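PDB 5NNS: AA9 family lytic polysaccharide monooxygenase B from Heterobasidion irregulare TC 32-1, which uses a copper ion and a reductant to cleave cellulose chains oxidatively, attacking the C1 side of the glycosidic bond. Local coordinates for residues Gln26-Asp34 with Asn50-Lys61. Numbering follows the deposited sequence.
Sequences QSTIQREWD and NINGASLGSAQK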
loop_
_atom_site.group_PDB
_atom_site.type_symbol
_atom_site.label_atom_id
_atom_site.label_comp_id
_atom_site.label_asym_id
_atom_site.label_seq_id
_atom_site.Cartn_x
_atom_site.Cartn_y
_atom_site.Cartn_z
ATOM N N GLN A 26 4.960 -12.659 17.818
ATOM C CA GLN A 26 5.177 -12.466 16.384
ATOM C C GLN A 26 6.359 -11.528 16.168
ATOM O O GLN A 26 6.608 -10.630 16.973
ATOM C CB GLN A 26 3.912 -11.927 15.704
ATOM C CG GLN A 26 2.703 -12.847 15.845
ATOM C CD GLN A 26 1.650 -12.649 14.760
ATOM O OE1 GLN A 26 1.964 -12.615 13.572
ATOM N NE2 GLN A 26 0.393 -12.537 15.166
ATOM N N SER A 27 7.101 -11.760 15.091
ATOM C CA SER A 27 8.241 -10.928 14.737
ATOM C C SER A 27 8.295 -10.793 13.220
ATOM O O SER A 27 8.365 -11.793 12.502
ATOM C CB SER A 27 9.539 -11.534 15.274
ATOM O OG SER A 27 10.568 -10.561 15.286
ATOM N N THR A 28 8.246 -9.555 12.740
ATOM C CA THR A 28 8.187 -9.291 11.310
ATOM C C THR A 28 8.606 -7.869 10.979
ATOM O O THR A 28 8.590 -6.987 11.841
ATOM C CB THR A 28 6.768 -9.558 10.742
ATOM O OG1 THR A 28 6.665 -9.041 9.408
ATOM C CG2 THR A 28 5.684 -8.921 11.612
ATOM N N ILE A 29 8.975 -7.657 9.718
ATOM C CA ILE A 29 9.165 -6.301 9.196
ATOM C C ILE A 29 7.840 -5.538 9.069
ATOM O O ILE A 29 7.834 -4.306 8.995
ATOM C CB ILE A 29 9.920 -6.276 7.845
ATOM C CG1 ILE A 29 9.150 -7.013 6.732
ATOM C CG2 ILE A 29 11.320 -6.850 8.018
ATOM C CD1 ILE A 29 9.662 -6.683 5.346
ATOM N N GLN A 30 6.733 -6.279 9.042
ATOM C CA GLN A 30 5.412 -5.722 8.802
ATOM C C GLN A 30 4.765 -5.173 10.075
ATOM O O GLN A 30 4.933 -5.741 11.156
ATOM C CB GLN A 30 4.510 -6.797 8.199
ATOM C CG GLN A 30 3.396 -6.239 7.342
ATOM C CD GLN A 30 2.507 -7.306 6.767
ATOM O OE1 GLN A 30 2.181 -8.287 7.442
ATOM N NE2 GLN A 30 2.088 -7.117 5.518
ATOM N N ARG A 31 4.024 -4.072 9.931
ATOM C CA ARG A 31 3.211 -3.526 11.017
ATOM C C ARG A 31 1.992 -4.412 11.254
ATOM O O ARG A 31 1.499 -5.071 10.329
ATOM C CB ARG A 31 2.763 -2.087 10.715
ATOM C CG ARG A 31 3.876 -1.048 10.747
ATOM C CD ARG A 31 4.635 -1.071 12.068
ATOM N NE ARG A 31 5.345 0.182 12.338
ATOM C CZ ARG A 31 4.812 1.273 12.899
ATOM N NH1 ARG A 31 3.531 1.318 13.268
ATOM N NH2 ARG A 31 5.575 2.340 13.092
ATOM N N GLU A 32 1.524 -4.428 12.502
ATOM C CA GLU A 32 0.430 -5.302 12.914
ATOM C C GLU A 32 -0.856 -4.933 12.190
ATOM O O GLU A 32 -1.243 -3.772 12.180
ATOM C CB GLU A 32 0.213 -5.209 14.427
ATOM C CG GLU A 32 -1.058 -5.868 14.959
ATOM C CD GLU A 32 -1.160 -5.825 16.477
ATOM O OE1 GLU A 32 -0.198 -5.379 17.138
ATOM O OE2 GLU A 32 -2.209 -6.230 17.016
ATOM N N TRP A 33 -1.498 -5.925 11.584
ATOM C CA TRP A 33 -2.849 -5.774 11.051
ATOM C C TRP A 33 -3.653 -6.989 11.489
ATOM O O TRP A 33 -3.210 -8.119 11.324
ATOM C CB TRP A 33 -2.825 -5.601 9.522
ATOM C CG TRP A 33 -2.178 -6.719 8.728
ATOM C CD1 TRP A 33 -0.847 -7.000 8.629
ATOM C CD2 TRP A 33 -2.848 -7.670 7.896
ATOM N NE1 TRP A 33 -0.650 -8.074 7.797
ATOM C CE2 TRP A 33 -1.862 -8.501 7.328
ATOM C CE3 TRP A 33 -4.192 -7.896 7.570
ATOM C CZ2 TRP A 33 -2.173 -9.559 6.462
ATOM C CZ3 TRP A 33 -4.509 -8.944 6.698
ATOM C CH2 TRP A 33 -3.498 -9.759 6.154
ATOM N N ASP A 34 -4.835 -6.749 12.049
ATOM C CA ASP A 34 -5.535 -7.753 12.864
ATOM C C ASP A 34 -6.640 -8.581 12.198
ATOM O O ASP A 34 -7.039 -9.608 12.757
ATOM C CB ASP A 34 -6.098 -7.077 14.117
ATOM C CG ASP A 34 -5.008 -6.449 14.981
ATOM O OD1 ASP A 34 -3.955 -7.086 15.161
ATOM O OD2 ASP A 34 -5.201 -5.317 15.474
ATOM N N ASN A 50 -3.352 0.091 8.565
ATOM C CA ASN A 50 -4.438 -0.799 8.987
ATOM C C ASN A 50 -4.670 -0.755 10.494
ATOM O O ASN A 50 -3.998 -0.016 11.205
ATOM C CB ASN A 50 -4.207 -2.247 8.508
ATOM C CG ASN A 50 -5.479 -2.909 7.995
ATOM O OD1 ASN A 50 -6.574 -2.690 8.534
ATOM N ND2 ASN A 50 -5.339 -3.733 6.962
ATOM N N ILE A 51 -5.652 -1.528 10.954
ATOM C CA ILE A 51 -6.003 -1.636 12.361
ATOM C C ILE A 51 -5.316 -2.877 12.964
ATOM O O ILE A 51 -5.499 -3.977 12.449
ATOM C CB ILE A 51 -7.536 -1.740 12.550
ATOM C CG1 ILE A 51 -8.218 -0.441 12.092
ATOM C CG2 ILE A 51 -7.890 -2.024 14.013
ATOM C CD1 ILE A 51 -9.713 -0.562 11.860
ATOM N N ASN A 52 -4.536 -2.738 14.043
ATOM C CA ASN A 52 -4.257 -1.460 14.723
ATOM C C ASN A 52 -3.047 -0.713 14.146
ATOM O O ASN A 52 -2.785 0.421 14.535
ATOM C CB ASN A 52 -4.101 -1.663 16.239
ATOM C CG ASN A 52 -2.979 -2.619 16.612
ATOM O OD1 ASN A 52 -2.146 -2.993 15.786
ATOM N ND2 ASN A 52 -2.960 -3.022 17.871
ATOM N N GLY A 53 -2.305 -1.342 13.235
ATOM C CA GLY A 53 -1.124 -0.724 12.625
ATOM C C GLY A 53 0.059 -0.613 13.573
ATOM O O GLY A 53 1.029 0.092 13.279
ATOM N N ALA A 54 0.000 -1.342 14.688
ATOM C CA ALA A 54 0.936 -1.146 15.782
ATOM C C ALA A 54 2.321 -1.681 15.444
ATOM O O ALA A 54 2.475 -2.655 14.697
ATOM C CB ALA A 54 0.417 -1.803 17.053
ATOM N N SER A 55 3.323 -1.001 15.985
ATOM C CA SER A 55 4.689 -1.492 16.013
ATOM C C SER A 55 4.761 -2.715 16.930
ATOM O O SER A 55 3.958 -2.851 17.848
ATOM C CB SER A 55 5.599 -0.389 16.551
ATOM O OG SER A 55 6.941 -0.805 16.640
ATOM N N LEU A 56 5.730 -3.589 16.677
ATOM C CA LEU A 56 5.965 -4.767 17.519
ATOM C C LEU A 56 7.089 -4.575 18.556
ATOM O O LEU A 56 7.560 -5.553 19.141
ATOM C CB LEU A 56 6.252 -5.987 16.635
ATOM C CG LEU A 56 5.143 -6.366 15.647
ATOM C CD1 LEU A 56 5.625 -7.472 14.729
ATOM C CD2 LEU A 56 3.882 -6.791 16.379
ATOM N N GLY A 57 7.511 -3.330 18.784
ATOM C CA GLY A 57 8.495 -3.018 19.819
ATOM C C GLY A 57 9.846 -3.662 19.558
ATOM O O GLY A 57 10.460 -3.427 18.511
ATOM N N SER A 58 10.301 -4.480 20.506
ATOM C CA SER A 58 11.573 -5.201 20.373
ATOM C C SER A 58 11.519 -6.320 19.318
ATOM O O SER A 58 12.550 -6.664 18.739
ATOM C CB SER A 58 12.003 -5.778 21.724
ATOM O OG SER A 58 10.947 -6.516 22.307
ATOM N N ALA A 59 10.328 -6.878 19.076
ATOM C CA ALA A 59 10.128 -7.878 18.015
ATOM C C ALA A 59 9.991 -7.279 16.600
ATOM O O ALA A 59 9.963 -8.028 15.617
ATOM C CB ALA A 59 8.918 -8.751 18.331
ATOM N N GLN A 60 9.909 -5.948 16.495
ATOM C CA GLN A 60 9.755 -5.273 15.205
ATOM C C GLN A 60 11.053 -5.338 14.412
ATOM O O GLN A 60 12.097 -4.914 14.904
ATOM C CB GLN A 60 9.359 -3.805 15.417
ATOM C CG GLN A 60 9.000 -3.038 14.145
ATOM C CD GLN A 60 7.764 -3.583 13.452
ATOM O OE1 GLN A 60 6.721 -3.752 14.075
ATOM N NE2 GLN A 60 7.878 -3.855 12.160
ATOM N N LYS A 61 10.979 -5.868 13.192
ATOM C CA LYS A 61 12.125 -5.915 12.283
ATOM C C LYS A 61 12.032 -4.796 11.240
ATOM O O LYS A 61 10.994 -4.145 11.113
ATOM C CB LYS A 61 12.203 -7.276 11.584
ATOM C CG LYS A 61 12.123 -8.499 12.504
ATOM C CD LYS A 61 12.917 -9.679 11.931
ATOM C CE LYS A 61 12.431 -11.043 12.417
ATOM N NZ LYS A 61 11.363 -11.644 11.559
#
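E32 and D34 join residues 50-61 through backbone bonds. E32 N gives a nearly straight bond (170°) to A54 O at 3.0 Å. D34 N gives one to I51 O at 2.9 Å. W33 and N52 form a single backbone bridge, just after the cis peptide that precedes N52. At the other end K61 N donates to T28 O at 3.0 Å, and I29 CA-H points almost straight at K61 O. Two irregular segments are thus tied at both ends without becoming a regular ladder.

Among the side chains, S27 OG, anti to its N (chi1 -163°), donates to a lone pair of A59 O at 2.6 Å, while K61 NZ bends back for a weak bond to S27 O. Between the two ends, L56 CD1 presses on T28 CG2 at 3.4 Å, a tight carbon contact. Q60 turns back at chi2, which lets OE1 accept from L56 N. R31 NH1 donates to G53 O at 2.8 Å; NH1 stands nearly along the C=O axis and G53 O lies in the guanidinium plane, though the bond is bent at the hydrogen. S55 CB covers one face of that plane, and NH2 and NE bond to C96 O and Q172 OE1. A leucine in place of R31 would probably leave G53 O, C96 O and Q172 OE1 without these donors, while the backbone bonds on either side remain. E32, extended beyond CG, runs past N52, its CD 3.1 Å from N52 OD1 and the carboxylate and amide planes 62° apart. D34 OD2 takes a weak bond from N52 N, and N52 OD1 closes an Asx turn onto A54 N.

Both segments belong to the long loop region between strands 12-15 and 63-66. I29 packs on strands 4-9 and 12-15, whereas R31 and Q60 touch strand 165-176, so the pair bridges the two sheets of the AA9 beta-sandwich at one edge.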